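Local coordinates for protein endoglucanase (Thermotoga maritima, PDB 1VHO) that probably acts as a metal-dependent aminopeptidase of the M42 family, working with two divalent metal ions per subunit, at residues S99-Y104 and I136-S141; N26-I31 and F200-E205; K261-A266 and V271-E276; I224-T229 and R325-V330. All coordinates share one frame; numbering follows the deposited sequence.

Contact 1: S99-Y104 and I136-S141; sequences SKVRIY and IFVDLS
In the six-stranded antiparallel sheet, strand 100-105 and the edge strand 137-139 are not neighbours, yet Val101 and Ile103 of the one pack on Val138 of the other. Strands 152-155, 73-79 and 82-87 lie between them in the sheet order, while the CA atoms of Val101 and Val138 are just 9.2 Å apart, which is evidence that the sheet curls strongly and brings one of its faces against itself. All three residues point their CB atoms into this enclosed side. Val138 uses both its branches: CG1 meets CG2 of Val101 at 4.2 Å, and CG2 meets CD1 of Ile103, also at 4.2 Å. With chi1 at -69°, CG1 of Val138 is anti to its carbonyl carbon and CG2 sits between N and C, an arrangement that fans the methyls toward two successive inward residues of the opposing strand. At the end of strand 137-139 the chain is turned by Asp139, whose OD1 accepts from Ser141 N at 3.1 Å in an Asx turn and from Ser141 OG at 2.7 Å. Only methyl-to-methyl dispersion links the two strands, over a modest 79 Å² of buried surface, so the contact is nonpolar and non-directional.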
loop_
_atom_site.group_PDB
_atom_site.type_symbol
_atom_site.label_atom_id
_atom_site.label_comp_id
_atom_site.label_asym_id
_atom_site.label_seq_id
_atom_site.Cartn_x
_atom_site.Cartn_y
_atom_site.Cartn_z
ATOM N N SER A 99 13.071 10.919 8.349
ATOM C CA SER A 99 13.768 12.076 8.961
ATOM C C SER A 99 12.670 12.880 9.648
ATOM O O SER A 99 12.521 12.763 10.874
ATOM C CB SER A 99 14.646 12.833 8.013
ATOM O OG SER A 99 15.041 14.095 8.532
ATOM N N LYS A 100 11.827 13.564 8.874
ATOM C CA LYS A 100 10.713 14.309 9.474
ATOM C C LYS A 100 9.606 13.309 9.858
ATOM O O LYS A 100 9.179 12.432 9.068
ATOM C CB LYS A 100 10.127 15.317 8.469
ATOM C CG LYS A 100 10.973 16.622 8.338
ATOM C CD LYS A 100 10.395 17.549 7.232
ATOM C CE LYS A 100 8.968 17.937 7.563
ATOM N NZ LYS A 100 8.382 18.914 6.577
ATOM N N VAL A 101 9.080 13.486 11.073
ATOM C CA VAL A 101 8.024 12.695 11.601
ATOM C C VAL A 101 6.941 13.571 12.235
ATOM O O VAL A 101 7.203 14.727 12.565
ATOM C CB VAL A 101 8.406 11.649 12.683
ATOM C CG1 VAL A 101 9.219 10.525 12.063
ATOM C CG2 VAL A 101 9.176 12.339 13.843
ATOM N N ARG A 102 5.724 13.047 12.222
ATOM C CA ARG A 102 4.612 13.746 12.874
ATOM C C ARG A 102 4.060 12.759 13.910
ATOM O O ARG A 102 3.853 11.596 13.596
ATOM C CB ARG A 102 3.536 14.304 11.971
ATOM C CG ARG A 102 2.943 13.296 10.968
ATOM C CD ARG A 102 2.184 14.114 9.896
ATOM N NE ARG A 102 1.404 13.283 8.974
ATOM C CZ ARG A 102 1.308 13.592 7.647
ATOM N NH1 ARG A 102 1.955 14.658 7.133
ATOM N NH2 ARG A 102 0.515 12.880 6.876
ATOM N N ILE A 103 3.867 13.261 15.139
ATOM C CA ILE A 103 3.463 12.361 16.219
ATOM C C ILE A 103 2.108 12.707 16.802
ATOM O O ILE A 103 1.856 13.884 17.116
ATOM C CB ILE A 103 4.533 12.462 17.361
ATOM C CG1 ILE A 103 5.940 12.324 16.814
ATOM C CG2 ILE A 103 4.224 11.351 18.401
ATOM C CD1 ILE A 103 7.070 12.342 17.862
ATOM N N TYR A 104 1.237 11.706 16.882
ATOM C CA TYR A 104 -0.080 11.926 17.435
ATOM C C TYR A 104 -0.002 11.967 18.951
ATOM O O TYR A 104 0.435 10.985 19.565
ATOM C CB TYR A 104 -1.057 10.792 17.015
ATOM C CG TYR A 104 -1.398 10.978 15.531
ATOM C CD1 TYR A 104 -0.658 10.373 14.536
ATOM C CD2 TYR A 104 -2.482 11.793 15.203
ATOM C CE1 TYR A 104 -0.962 10.583 13.196
ATOM C CE2 TYR A 104 -2.835 11.967 13.865
ATOM C CZ TYR A 104 -2.040 11.380 12.883
ATOM O OH TYR A 104 -2.367 11.631 11.565
ATOM N N ILE A 136 16.645 5.529 17.712
ATOM C CA ILE A 136 15.776 6.457 16.964
ATOM C C ILE A 136 15.191 7.392 18.029
ATOM O O ILE A 136 14.515 6.893 18.905
ATOM C CB ILE A 136 14.582 5.703 16.345
ATOM C CG1 ILE A 136 15.104 4.529 15.506
ATOM C CG2 ILE A 136 13.719 6.635 15.489
ATOM C CD1 ILE A 136 16.152 4.940 14.522
ATOM N N PHE A 137 15.466 8.687 17.952
ATOM C CA PHE A 137 14.922 9.550 18.993
ATOM C C PHE A 137 14.518 10.919 18.464
ATOM O O PHE A 137 14.882 11.297 17.361
ATOM C CB PHE A 137 16.009 9.793 20.091
ATOM C CG PHE A 137 17.157 10.638 19.678
ATOM C CD1 PHE A 137 17.174 12.011 19.924
ATOM C CD2 PHE A 137 18.247 10.100 18.997
ATOM C CE1 PHE A 137 18.230 12.791 19.514
ATOM C CE2 PHE A 137 19.320 10.865 18.584
ATOM C CZ PHE A 137 19.306 12.242 18.841
ATOM N N VAL A 138 13.787 11.645 19.300
ATOM C CA VAL A 138 13.435 13.034 18.994
ATOM C C VAL A 138 13.769 13.819 20.268
ATOM O O VAL A 138 13.733 13.191 21.355
ATOM C CB VAL A 138 12.017 13.289 18.533
ATOM C CG1 VAL A 138 11.844 12.659 17.130
ATOM C CG2 VAL A 138 10.939 12.817 19.491
ATOM N N ASP A 139 14.216 15.045 20.110
ATOM C CA ASP A 139 14.580 15.926 21.226
ATOM C C ASP A 139 13.311 16.650 21.673
ATOM O O ASP A 139 12.799 17.518 20.953
ATOM C CB ASP A 139 15.678 16.894 20.768
ATOM C CG ASP A 139 16.269 17.759 21.881
ATOM O OD1 ASP A 139 15.541 18.085 22.837
ATOM O OD2 ASP A 139 17.445 18.139 21.721
ATOM N N LEU A 140 12.774 16.269 22.811
ATOM C CA LEU A 140 11.551 16.804 23.402
ATOM C C LEU A 140 11.555 18.271 23.718
ATOM O O LEU A 140 10.487 18.912 23.751
ATOM C CB LEU A 140 11.201 16.029 24.672
ATOM C CG LEU A 140 10.260 14.832 24.582
ATOM C CD1 LEU A 140 10.191 14.216 23.196
ATOM C CD2 LEU A 140 10.666 13.792 25.620
ATOM N N SER A 141 12.736 18.898 23.865
ATOM C CA SER A 141 12.782 20.321 24.151
ATOM C C SER A 141 12.328 21.110 22.931
ATOM O O SER A 141 12.120 22.322 23.045
ATOM C CB SER A 141 14.193 20.736 24.600
ATOM O OG SER A 141 15.059 20.649 23.506
#

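Contact 2: N26-I31 and F200-E205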
loop_
_atom_site.group_PDB
_atom_site.type_symbol
_atom_site.label_atom_id
_atom_site.label_comp_id
_atom_site.label_asym_id
_atom_site.label_seq_id
_atom_site.Cartn_x
_atom_site.Cartn_y
_atom_site.Cartn_z
ATOM N N ASN A 26 -8.515 5.449 9.578
ATOM C CA ASN A 26 -8.781 6.631 8.764
ATOM C C ASN A 26 -8.555 6.368 7.270
ATOM O O ASN A 26 -9.236 7.039 6.470
ATOM C CB ASN A 26 -7.989 7.846 9.261
ATOM C CG ASN A 26 -8.714 9.122 8.784
ATOM O OD1 ASN A 26 -9.951 9.224 8.878
ATOM N ND2 ASN A 26 -7.954 10.070 8.288
ATOM N N VAL A 27 -7.560 5.592 6.930
ATOM C CA VAL A 27 -7.306 5.275 5.491
ATOM C C VAL A 27 -8.467 4.444 4.960
ATOM O O VAL A 27 -8.988 4.689 3.873
ATOM C CB VAL A 27 -5.997 4.492 5.343
ATOM C CG1 VAL A 27 -5.853 4.053 3.854
ATOM C CG2 VAL A 27 -4.788 5.344 5.738
ATOM N N VAL A 28 -8.904 3.457 5.720
ATOM C CA VAL A 28 -10.059 2.624 5.314
ATOM C C VAL A 28 -11.314 3.444 5.217
ATOM O O VAL A 28 -12.151 3.255 4.291
ATOM C CB VAL A 28 -10.233 1.447 6.304
ATOM C CG1 VAL A 28 -11.545 0.704 6.033
ATOM C CG2 VAL A 28 -9.079 0.454 6.190
ATOM N N SER A 29 -11.513 4.417 6.125
ATOM C CA SER A 29 -12.714 5.269 6.047
ATOM C C SER A 29 -12.699 6.066 4.764
ATOM O O SER A 29 -13.734 6.250 4.105
ATOM C CB SER A 29 -12.747 6.269 7.238
ATOM O OG SER A 29 -13.886 7.096 7.051
ATOM N N TYR A 30 -11.500 6.564 4.376
ATOM C CA TYR A 30 -11.430 7.299 3.099
ATOM C C TYR A 30 -11.746 6.380 1.918
ATOM O O TYR A 30 -12.514 6.757 1.018
ATOM C CB TYR A 30 -10.004 7.872 2.945
ATOM C CG TYR A 30 -9.717 8.579 1.635
ATOM C CD1 TYR A 30 -9.330 7.800 0.522
ATOM C CD2 TYR A 30 -9.864 9.918 1.454
ATOM C CE1 TYR A 30 -9.066 8.404 -0.702
ATOM C CE2 TYR A 30 -9.593 10.546 0.235
ATOM C CZ TYR A 30 -9.197 9.754 -0.840
ATOM O OH TYR A 30 -8.960 10.369 -2.045
ATOM N N ILE A 31 -11.119 5.198 1.874
ATOM C CA ILE A 31 -11.350 4.289 0.726
ATOM C C ILE A 31 -12.817 3.873 0.687
ATOM O O ILE A 31 -13.397 3.862 -0.395
ATOM C CB ILE A 31 -10.455 3.041 0.820
ATOM C CG1 ILE A 31 -8.978 3.485 0.768
ATOM C CG2 ILE A 31 -10.779 2.004 -0.245
ATOM C CD1 ILE A 31 -8.029 2.358 1.174
ATOM N N PHE A 200 -8.951 -4.556 0.703
ATOM C CA PHE A 200 -7.990 -3.616 1.278
ATOM C C PHE A 200 -7.660 -4.133 2.683
ATOM O O PHE A 200 -8.381 -3.900 3.669
ATOM C CB PHE A 200 -8.597 -2.199 1.312
ATOM C CG PHE A 200 -9.075 -1.692 -0.030
ATOM C CD1 PHE A 200 -10.381 -1.940 -0.450
ATOM C CD2 PHE A 200 -8.233 -0.992 -0.874
ATOM C CE1 PHE A 200 -10.830 -1.465 -1.684
ATOM C CE2 PHE A 200 -8.647 -0.546 -2.123
ATOM C CZ PHE A 200 -9.976 -0.780 -2.522
ATOM N N SER A 201 -6.568 -4.851 2.810
ATOM C CA SER A 201 -6.132 -5.509 4.012
ATOM C C SER A 201 -5.284 -4.702 4.975
ATOM O O SER A 201 -4.267 -4.129 4.586
ATOM C CB SER A 201 -5.266 -6.743 3.601
ATOM O OG SER A 201 -5.105 -7.615 4.704
ATOM N N VAL A 202 -5.676 -4.803 6.262
ATOM C CA VAL A 202 -4.873 -4.111 7.285
ATOM C C VAL A 202 -3.809 -5.053 7.809
ATOM O O VAL A 202 -3.799 -6.264 7.547
ATOM C CB VAL A 202 -5.750 -3.577 8.426
ATOM C CG1 VAL A 202 -6.747 -2.569 7.887
ATOM C CG2 VAL A 202 -6.479 -4.759 9.103
ATOM N N GLN A 203 -2.873 -4.536 8.603
ATOM C CA GLN A 203 -1.768 -5.323 9.086
ATOM C C GLN A 203 -2.122 -6.536 9.945
ATOM O O GLN A 203 -1.466 -7.570 9.799
ATOM C CB GLN A 203 -0.815 -4.435 9.909
ATOM C CG GLN A 203 0.603 -5.013 9.945
ATOM C CD GLN A 203 0.925 -5.547 11.327
ATOM O OE1 GLN A 203 0.110 -5.388 12.232
ATOM N NE2 GLN A 203 2.095 -6.156 11.460
ATOM N N GLU A 204 -3.132 -6.426 10.788
ATOM C CA GLU A 204 -3.464 -7.518 11.691
ATOM C C GLU A 204 -4.185 -8.706 11.105
ATOM O O GLU A 204 -4.602 -9.561 11.921
ATOM C CB GLU A 204 -4.203 -6.953 12.917
ATOM C CG GLU A 204 -3.241 -6.225 13.867
ATOM C CD GLU A 204 -3.943 -5.472 14.978
ATOM O OE1 GLU A 204 -5.106 -5.812 15.306
ATOM O OE2 GLU A 204 -3.351 -4.527 15.559
ATOM N N GLU A 205 -4.302 -8.868 9.798
ATOM C CA GLU A 205 -4.962 -10.015 9.204
ATOM C C GLU A 205 -3.967 -11.162 9.099
ATOM O O GLU A 205 -2.764 -10.940 9.029
ATOM C CB GLU A 205 -5.513 -9.716 7.791
ATOM C CG GLU A 205 -6.483 -8.544 7.779
ATOM C CD GLU A 205 -7.853 -8.870 8.306
ATOM O OE1 GLU A 205 -8.050 -10.019 8.752
ATOM O OE2 GLU A 205 -8.766 -8.028 8.285
#
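Segment 26-31 of helix 25-35, carrying Val28 and Ile31, passes the end of strand 195-201, which bears Phe200, with the CA atoms of Val28 and Phe200 7.7 Å apart; Val202 follows the strand as the first residue of a type I turn that runs to Glu205. The main encounter is a CH-pi contact. CG2 of Ile31 stands over one face of the Phe200 ring, 3.6 Å from its centroid and 9° off the normal, so the methyl lies almost exactly above the ring centre. Chi1 of Ile31 (-62°) puts CG2 anti to the backbone N and leaves CG1 beside that N, and CD1 beyond it comes within 3.9 Å of Phe200 CD2. One turn back on the helix, Val28 lays CG2 against CG1 of Val202 at 4.2 Å, the two side chains crossing at about a right angle. Cys177 and Leu180 of helix 171-187 also touch the Phe200 side chain. Putting an alanine at Phe200 removes the ring, and would probably leave Ile31 CG2 without its aromatic face and open a gap toward helix 171-187. The turn holds Glu204, the predicted proton acceptor, and Glu205, a predicted zinc ligand whose OE2 is hydrogen-bonded by Ser49 and Thr45. Strand end, turn and covering helix are thus arranged as in zinc exopeptidases, where catalytic loops follow the strands of an alpha/beta core.

Contact 3: K261-A266 and V271-E276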
loop_
_atom_site.group_PDB
_atom_site.type_symbol
_atom_site.label_atom_id
_atom_site.label_comp_id
_atom_site.label_asym_id
_atom_site.label_seq_id
_atom_site.Cartn_x
_atom_site.Cartn_y
_atom_site.Cartn_z
ATOM N N LYS A 261 -3.639 -15.850 -19.765
ATOM C CA LYS A 261 -4.942 -15.260 -20.116
ATOM C C LYS A 261 -4.958 -13.754 -19.845
ATOM O O LYS A 261 -5.527 -12.979 -20.633
ATOM C CB LYS A 261 -6.056 -15.922 -19.304
ATOM C CG LYS A 261 -6.347 -17.362 -19.817
ATOM C CD LYS A 261 -7.185 -18.062 -18.734
ATOM C CE LYS A 261 -7.610 -19.457 -19.217
ATOM N NZ LYS A 261 -8.124 -20.265 -18.068
ATOM N N ILE A 262 -4.352 -13.309 -18.730
ATOM C CA ILE A 262 -4.303 -11.860 -18.437
ATOM C C ILE A 262 -3.494 -11.149 -19.481
ATOM O O ILE A 262 -3.821 -10.070 -20.012
ATOM C CB ILE A 262 -3.739 -11.607 -17.015
ATOM C CG1 ILE A 262 -4.640 -12.169 -15.930
ATOM C CG2 ILE A 262 -3.459 -10.120 -16.818
ATOM C CD1 ILE A 262 -4.032 -12.179 -14.510
ATOM N N ILE A 263 -2.337 -11.764 -19.849
ATOM C CA ILE A 263 -1.482 -11.189 -20.896
ATOM C C ILE A 263 -2.214 -11.073 -22.218
ATOM O O ILE A 263 -2.097 -10.060 -22.927
ATOM C CB ILE A 263 -0.227 -12.090 -21.032
ATOM C CG1 ILE A 263 0.686 -11.874 -19.805
ATOM C CG2 ILE A 263 0.525 -11.872 -22.341
ATOM C CD1 ILE A 263 1.872 -12.849 -19.792
ATOM N N GLU A 264 -3.027 -12.067 -22.578
ATOM C CA GLU A 264 -3.765 -11.983 -23.845
ATOM C C GLU A 264 -4.792 -10.851 -23.821
ATOM O O GLU A 264 -5.034 -10.225 -24.866
ATOM C CB GLU A 264 -4.475 -13.283 -24.212
ATOM C CG GLU A 264 -3.570 -14.512 -24.312
ATOM C CD GLU A 264 -2.489 -14.399 -25.368
ATOM O OE1 GLU A 264 -2.569 -13.546 -26.286
ATOM O OE2 GLU A 264 -1.501 -15.190 -25.292
ATOM N N ILE A 265 -5.378 -10.605 -22.651
ATOM C CA ILE A 265 -6.360 -9.485 -22.570
ATOM C C ILE A 265 -5.612 -8.189 -22.730
ATOM O O ILE A 265 -5.995 -7.257 -23.431
ATOM C CB ILE A 265 -7.097 -9.561 -21.225
ATOM C CG1 ILE A 265 -8.097 -10.729 -21.316
ATOM C CG2 ILE A 265 -7.874 -8.246 -20.949
ATOM C CD1 ILE A 265 -8.617 -11.259 -20.021
ATOM N N ALA A 266 -4.419 -8.096 -22.063
ATOM C CA ALA A 266 -3.659 -6.840 -22.217
ATOM C C ALA A 266 -3.297 -6.597 -23.668
ATOM O O ALA A 266 -3.281 -5.470 -24.190
ATOM C CB ALA A 266 -2.392 -6.899 -21.347
ATOM N N VAL A 271 -2.662 -2.816 -23.625
ATOM C CA VAL A 271 -2.156 -2.455 -22.304
ATOM C C VAL A 271 -0.650 -2.853 -22.309
ATOM O O VAL A 271 -0.420 -4.043 -22.397
ATOM C CB VAL A 271 -2.848 -3.148 -21.136
ATOM C CG1 VAL A 271 -2.184 -2.647 -19.824
ATOM C CG2 VAL A 271 -4.343 -2.784 -21.021
ATOM N N SER A 272 0.229 -1.864 -22.225
ATOM C CA SER A 272 1.669 -2.137 -22.221
ATOM C C SER A 272 2.037 -2.787 -20.896
ATOM O O SER A 272 1.601 -2.274 -19.839
ATOM C CB SER A 272 2.466 -0.851 -22.436
ATOM O OG SER A 272 2.215 -0.395 -23.784
ATOM N N LEU A 273 2.849 -3.802 -20.902
ATOM C CA LEU A 273 3.196 -4.504 -19.656
ATOM C C LEU A 273 4.703 -4.690 -19.544
ATOM O O LEU A 273 5.420 -4.613 -20.551
ATOM C CB LEU A 273 2.596 -5.928 -19.694
ATOM C CG LEU A 273 1.056 -6.074 -19.671
ATOM C CD1 LEU A 273 0.662 -7.535 -19.806
ATOM C CD2 LEU A 273 0.470 -5.491 -18.379
ATOM N N GLN A 274 5.143 -4.959 -18.316
ATOM C CA GLN A 274 6.565 -5.273 -18.101
ATOM C C GLN A 274 6.538 -6.610 -17.374
ATOM O O GLN A 274 5.422 -7.072 -17.074
ATOM C CB GLN A 274 7.218 -4.195 -17.218
ATOM C CG GLN A 274 7.328 -2.860 -17.918
ATOM C CD GLN A 274 7.995 -1.783 -17.111
ATOM O OE1 GLN A 274 9.197 -1.602 -17.260
ATOM N NE2 GLN A 274 7.262 -1.005 -16.280
ATOM N N GLU A 275 7.684 -7.261 -17.110
ATOM C CA GLU A 275 7.590 -8.507 -16.390
ATOM C C GLU A 275 8.815 -8.683 -15.487
ATOM O O GLU A 275 9.791 -7.962 -15.618
ATOM C CB GLU A 275 7.396 -9.692 -17.320
ATOM C CG GLU A 275 8.644 -10.179 -18.004
ATOM C CD GLU A 275 9.283 -9.204 -18.948
ATOM O OE1 GLU A 275 10.417 -8.774 -18.672
ATOM O OE2 GLU A 275 8.671 -8.865 -19.984
ATOM N N GLU A 276 8.703 -9.595 -14.544
ATOM C CA GLU A 276 9.837 -9.863 -13.640
ATOM C C GLU A 276 9.812 -11.345 -13.317
ATOM O O GLU A 276 8.741 -11.953 -13.233
ATOM C CB GLU A 276 9.767 -8.955 -12.419
ATOM C CG GLU A 276 8.602 -9.229 -11.475
ATOM C CD GLU A 276 8.491 -8.140 -10.394
ATOM O OE1 GLU A 276 9.475 -7.408 -10.135
ATOM O OE2 GLU A 276 7.402 -7.970 -9.845
#
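Ala266 sits with its methyl turned toward the returning chain, with Val271 and Leu273 meeting it from directions roughly at right angles. Leu273 reaches in by its CD1 branch: CG is anti to the carbonyl carbon (chi1 -67°) and CD1 continues extended, ending 3.5 Å from Ala266 CB, tighter than usual van der Waals contact. The same CD1 lies 4.3 Å from CG1 of Ile263, one turn earlier on the helix, so a single leucine branch bridges two helical residues. The Val271 side chain approaches by CB, 3.8 Å from CB of Ala266, and Val271 O lies 3.6 Å from Ala266 CB. That closeness follows from the backbone: Val271 N donates to Ala266 O at 2.8 Å with an N-H...O angle of 168°. The bond is nearly straight at the hydrogen, though the donor is tilted 22° from the carbonyl plane. The contact closes the helix-to-strand half of a beta-alpha-beta unit made of strand 247-249, helix 256-268 and strand 274-276, the last of these an outermost strand of the eight-stranded mixed sheet. Leu273 continues onto Ile248 of strand 247-249, while Ile262 and Ile265 turn to Leu326 and Leu329 of helix 317-333.

Contact 4: I224-T229 and R325-V330. With SO4 (sulfate ion), chain D.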
loop_
_atom_site.group_PDB
_atom_site.type_symbol
_atom_site.label_atom_id
_atom_site.label_comp_id
_atom_site.label_asym_id
_atom_site.label_seq_id
_atom_site.Cartn_x
_atom_site.Cartn_y
_atom_site.Cartn_z
ATOM N N ILE A 224 -5.936 -11.851 -7.858
ATOM C CA ILE A 224 -4.809 -11.053 -8.375
ATOM C C ILE A 224 -4.314 -10.222 -7.168
ATOM O O ILE A 224 -5.083 -9.442 -6.621
ATOM C CB ILE A 224 -5.193 -10.201 -9.569
ATOM C CG1 ILE A 224 -5.891 -11.077 -10.664
ATOM C CG2 ILE A 224 -3.942 -9.519 -10.138
ATOM C CD1 ILE A 224 -6.074 -10.261 -11.985
ATOM N N VAL A 225 -3.078 -10.435 -6.772
ATOM C CA VAL A 225 -2.499 -9.738 -5.621
ATOM C C VAL A 225 -1.678 -8.568 -6.144
ATOM O O VAL A 225 -0.875 -8.751 -7.040
ATOM C CB VAL A 225 -1.588 -10.664 -4.783
ATOM C CG1 VAL A 225 -0.790 -9.914 -3.737
ATOM C CG2 VAL A 225 -2.419 -11.772 -4.145
HETATM N N MSE A 226 -1.848 -7.399 -5.522
HETATM C CA MSE A 226 -1.119 -6.224 -5.966
HETATM C C MSE A 226 0.178 -6.083 -5.161
HETATM O O MSE A 226 0.146 -6.272 -3.941
HETATM C CB MSE A 226 -1.946 -4.966 -5.631
HETATM C CG MSE A 226 -3.306 -4.846 -6.262
HETATM SE SE MSE A 226 -3.119 -4.498 -8.140
HETATM C CE MSE A 226 -3.166 -6.292 -8.812
ATOM N N ASP A 227 1.187 -5.529 -5.804
ATOM C CA ASP A 227 2.430 -5.265 -5.081
ATOM C C ASP A 227 3.121 -4.123 -5.834
ATOM O O ASP A 227 2.513 -3.526 -6.732
ATOM C CB ASP A 227 3.321 -6.504 -5.043
ATOM C CG ASP A 227 4.236 -6.554 -3.828
ATOM O OD1 ASP A 227 4.509 -5.522 -3.171
ATOM O OD2 ASP A 227 4.706 -7.662 -3.496
ATOM N N VAL A 228 4.317 -3.775 -5.405
ATOM C CA VAL A 228 5.094 -2.752 -6.102
ATOM C C VAL A 228 6.496 -3.351 -6.338
ATOM O O VAL A 228 6.863 -4.294 -5.616
ATOM C CB VAL A 228 5.252 -1.422 -5.343
ATOM C CG1 VAL A 228 3.887 -0.681 -5.296
ATOM C CG2 VAL A 228 5.730 -1.715 -3.927
ATOM N N THR A 229 7.193 -2.809 -7.324
ATOM C CA THR A 229 8.557 -3.330 -7.566
ATOM C C THR A 229 9.394 -2.285 -8.265
ATOM O O THR A 229 8.927 -1.293 -8.804
ATOM C CB THR A 229 8.436 -4.553 -8.524
ATOM O OG1 THR A 229 9.669 -5.282 -8.559
ATOM C CG2 THR A 229 8.139 -4.090 -9.957
ATOM N N ARG A 325 -7.283 -0.424 -15.611
ATOM C CA ARG A 325 -7.991 -0.685 -16.881
ATOM C C ARG A 325 -7.889 -2.159 -17.213
ATOM O O ARG A 325 -8.871 -2.834 -17.549
ATOM C CB ARG A 325 -7.397 0.197 -18.021
ATOM C CG ARG A 325 -8.177 0.055 -19.346
ATOM C CD ARG A 325 -7.812 1.167 -20.320
ATOM N NE ARG A 325 -6.508 0.995 -20.978
ATOM C CZ ARG A 325 -6.331 0.282 -22.090
ATOM N NH1 ARG A 325 -7.349 -0.348 -22.706
ATOM N NH2 ARG A 325 -5.118 0.185 -22.608
ATOM N N LEU A 326 -6.673 -2.727 -17.124
ATOM C CA LEU A 326 -6.501 -4.156 -17.377
ATOM C C LEU A 326 -7.312 -4.999 -16.431
ATOM O O LEU A 326 -7.948 -5.986 -16.859
ATOM C CB LEU A 326 -4.992 -4.521 -17.127
ATOM C CG LEU A 326 -4.680 -6.012 -17.271
ATOM C CD1 LEU A 326 -5.124 -6.520 -18.654
ATOM C CD2 LEU A 326 -3.161 -6.251 -17.098
ATOM N N LEU A 327 -7.321 -4.702 -15.116
ATOM C CA LEU A 327 -8.056 -5.525 -14.162
ATOM C C LEU A 327 -9.582 -5.459 -14.441
ATOM O O LEU A 327 -10.270 -6.482 -14.306
ATOM C CB LEU A 327 -7.857 -5.148 -12.677
ATOM C CG LEU A 327 -6.424 -5.291 -12.126
ATOM C CD1 LEU A 327 -6.394 -4.974 -10.619
ATOM C CD2 LEU A 327 -5.906 -6.693 -12.356
ATOM N N SER A 328 -10.065 -4.291 -14.814
ATOM C CA SER A 328 -11.495 -4.163 -15.169
ATOM C C SER A 328 -11.741 -5.056 -16.410
ATOM O O SER A 328 -12.777 -5.741 -16.459
ATOM C CB SER A 328 -11.922 -2.738 -15.394
ATOM O OG SER A 328 -11.395 -2.107 -16.573
ATOM N N LEU A 329 -10.865 -5.089 -17.383
ATOM C CA LEU A 329 -11.003 -5.931 -18.581
ATOM C C LEU A 329 -10.924 -7.401 -18.249
ATOM O O LEU A 329 -11.607 -8.235 -18.872
ATOM C CB LEU A 329 -10.008 -5.509 -19.666
ATOM C CG LEU A 329 -10.298 -4.123 -20.238
ATOM C CD1 LEU A 329 -9.099 -3.539 -20.990
ATOM C CD2 LEU A 329 -11.516 -4.185 -21.165
ATOM N N VAL A 330 -10.149 -7.777 -17.223
ATOM C CA VAL A 330 -10.073 -9.177 -16.797
ATOM C C VAL A 330 -11.443 -9.581 -16.289
ATOM O O VAL A 330 -11.989 -10.642 -16.619
ATOM C CB VAL A 330 -8.987 -9.407 -15.724
ATOM C CG1 VAL A 330 -9.089 -10.761 -15.058
ATOM C CG2 VAL A 330 -7.593 -9.262 -16.368
HETATM S S SO4 D . -10.501 -0.413 -24.026
HETATM O O1 SO4 D . -10.223 0.871 -24.785
HETATM O O2 SO4 D . -9.711 -1.480 -24.718
HETATM O O3 SO4 D . -10.102 -0.229 -22.603
HETATM O O4 SO4 D . -11.967 -0.709 -24.129
#
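A selenomethionine at Met226 meets Leu327 tip to tip, although its CB does not point at the helix. The side chain folds at chi2 and again at chi3 (92°), and this double bend carries CE to 3.9 Å from Leu327 CD1. The other branch of Leu327 serves Ile224: its CD2 lies 3.6 Å from Ile224 CD1, the two side chains sliding past each other in opposite directions. The same Ile224 CD1 reaches Val330 CG1 at 4.3 Å, one turn along the helix. Strand and helix segments run antiparallel at 175°, with axes 12.0 Å apart, a separation bridged by these apolar side chains. Asp227, a predicted zinc ligand, follows Met226 and takes a salt bridge from Arg281. On another side of the helix, Arg325 NH1 donates to O3 of a sulfate at 2.8 Å with an angle of 149°, and O2 lies at the edge of the guanidinium in its plane. The ion, probably from the crystallisation liquor, is also held by His269 ND1, and Arg325 NE pairs with Glu322. A leucine in place of Arg325 lacks the guanidinium, and would probably leave the Glu322 carboxylate without this charge mate and the sulfate more loosely held. Strand 222-229 runs between strands 61-67 and 297-304 in the middle of the mixed sheet, and helix 317-333 packs over it and touches helix 171-187, through Leu327 on Val183, and helix 256-268, through Leu326 on Ile262.

From the N terminus, contact 2 opens first at 26-31 and closes at 200-205. Its long loop contains contact 1, where 99-104 and 136-141 fold the six-stranded sheet back on itself. Contact 4 then opens at 224-229 and closes at 325-330; within it lies the short loop of contact 3, from 261-266 to 271-276. The two pairs follow in series, and none cross. Contacts 2 and 4 pack a helix on the mixed sheet, and contact 3 ties a helix to the loop leading into its outermost strand 274-276. Contacts 3 and 4 touch, with Glu276 OE1 2.7 Å from Thr229 OG1, a probable hydrogen bond, whereas contacts 1 and 3 lie on opposite sides of the chain's centre.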